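Local coordinates for CytC3 (Streptomyces, PDB 3GJA), which is a nonheme iron halogenase that probably chlorinates an amino acid side chain during biosynthesis of a natural product, at residues P14-V17 with A18-E21. Numbering follows the deposited sequence.
Sequences PEEV and ARFE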
loop_
_atom_site.group_PDB
_atom_site.type_symbol
_atom_site.label_atom_id
_atom_site.label_comp_id
_atom_site.label_asym_id
_atom_site.label_seq_id
_atom_site.Cartn_x
_atom_site.Cartn_y
_atom_site.Cartn_z
ATOM N N PRO A 14 -16.133 16.250 2.741
ATOM C CA PRO A 14 -16.590 16.181 1.350
ATOM C C PRO A 14 -15.625 16.890 0.399
ATOM O O PRO A 14 -15.461 16.483 -0.752
ATOM C CB PRO A 14 -17.964 16.849 1.408
ATOM C CG PRO A 14 -17.830 17.802 2.563
ATOM C CD PRO A 14 -17.109 16.965 3.581
ATOM N N GLU A 15 -14.982 17.945 0.890
ATOM C CA GLU A 15 -14.031 18.705 0.088
ATOM C C GLU A 15 -12.781 17.875 -0.215
ATOM O O GLU A 15 -12.325 17.802 -1.359
ATOM C CB GLU A 15 -13.617 19.981 0.822
ATOM C CG GLU A 15 -12.678 20.865 0.016
ATOM C CD GLU A 15 -12.186 22.075 0.794
ATOM O OE1 GLU A 15 -13.032 22.827 1.329
ATOM O OE2 GLU A 15 -10.952 22.281 0.862
ATOM N N GLU A 16 -12.228 17.258 0.822
ATOM C CA GLU A 16 -11.032 16.447 0.673
ATOM C C GLU A 16 -11.271 15.309 -0.306
ATOM O O GLU A 16 -10.405 14.991 -1.120
ATOM C CB GLU A 16 -10.606 15.915 2.038
ATOM C CG GLU A 16 -10.377 17.032 3.028
ATOM C CD GLU A 16 -10.038 16.537 4.408
ATOM O OE1 GLU A 16 -10.783 15.685 4.934
ATOM O OE2 GLU A 16 -9.030 17.010 4.975
ATOM N N VAL A 17 -12.451 14.701 -0.230
ATOM C CA VAL A 17 -12.803 13.610 -1.133
ATOM C C VAL A 17 -12.828 14.141 -2.563
ATOM O O VAL A 17 -12.366 13.479 -3.488
ATOM C CB VAL A 17 -14.193 13.018 -0.786
ATOM C CG1 VAL A 17 -14.587 11.959 -1.811
ATOM C CG2 VAL A 17 -14.164 12.410 0.611
ATOM N N ALA A 18 -13.363 15.347 -2.734
ATOM C CA ALA A 18 -13.449 15.973 -4.049
ATOM C C ALA A 18 -12.052 16.217 -4.601
ATOM O O ALA A 18 -11.788 15.980 -5.782
ATOM C CB ALA A 18 -14.209 17.290 -3.959
ATOM N N ARG A 19 -11.171 16.701 -3.732
ATOM C CA ARG A 19 -9.788 16.981 -4.090
ATOM C C ARG A 19 -9.128 15.697 -4.591
ATOM O O ARG A 19 -8.453 15.692 -5.620
ATOM C CB ARG A 19 -9.040 17.506 -2.867
ATOM C CG ARG A 19 -7.607 17.934 -3.116
ATOM C CD ARG A 19 -6.919 18.176 -1.789
ATOM N NE ARG A 19 -7.769 18.970 -0.907
ATOM C CZ ARG A 19 -7.552 19.138 0.394
ATOM N NH1 ARG A 19 -6.505 18.567 0.978
ATOM N NH2 ARG A 19 -8.390 19.874 1.114
ATOM N N PHE A 20 -9.335 14.609 -3.856
ATOM C CA PHE A 20 -8.768 13.321 -4.227
ATOM C C PHE A 20 -9.317 12.877 -5.576
ATOM O O PHE A 20 -8.597 12.313 -6.399
ATOM C CB PHE A 20 -9.114 12.264 -3.181
ATOM C CG PHE A 20 -8.583 10.902 -3.511
ATOM C CD1 PHE A 20 -7.306 10.523 -3.108
ATOM C CD2 PHE A 20 -9.348 10.006 -4.252
ATOM C CE1 PHE A 20 -6.796 9.267 -3.441
ATOM C CE2 PHE A 20 -8.850 8.753 -4.589
ATOM C CZ PHE A 20 -7.570 8.380 -4.184
ATOM N N GLU A 21 -10.602 13.122 -5.793
ATOM C CA GLU A 21 -11.232 12.731 -7.042
ATOM C C GLU A 21 -10.629 13.438 -8.246
ATOM O O GLU A 21 -10.559 12.866 -9.329
ATOM C CB GLU A 21 -12.739 12.988 -6.992
ATOM C CG GLU A 21 -13.481 12.023 -6.084
ATOM C CD GLU A 21 -14.990 12.210 -6.124
ATOM O OE1 GLU A 21 -15.698 11.431 -5.448
ATOM O OE2 GLU A 21 -15.467 13.134 -6.825
#
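Arg19 reaches back alongside Glu16, whose CA and CG lie over one face of the guanidinium, displaced toward its rim, with Arg19 NH2 4.0 Å from Glu16 CG. The setting is the first two turns of the alpha-helix 14-23, at the surface of a cupin-type beta fold of the phytanoyl-CoA dioxygenase family. The Arg19 chain leaves the backbone with CG anti to N (chi1 -176°) and then bends at chi3, which turns the guanidinium toward the start of the helix. There Glu15 OE2 meets Arg19 NH2 at the guanidinium edge, close to its plane, in an i to i+4 salt bridge at a rather long 3.5 Å. Only OE2 and NH2 meet, and the planes of the two groups stand 54° apart, which rules out a flat, two-pronged pairing. The Glu16 side chain lies beside that of Arg19 and points the same way, but OE1 of its carboxylate accepts a hydrogen bond from the backbone N of Ser13, just before the helix. Four i to i+4 backbone bonds hold the turns together, among them Arg19 N to Glu15 O at 2.9 Å. Phe20 is the buried residue of the group; together with Glu16 and Arg19 it touches Ile26 of strand 25-30, and its ring meets that of Trp235 on the neighbouring strand. Away from the charged pair, Glu21 CG packs 3.2 Å from Val17 O, while Glu21 OE1 sits 3.8 Å from the Val17 methyl CG1.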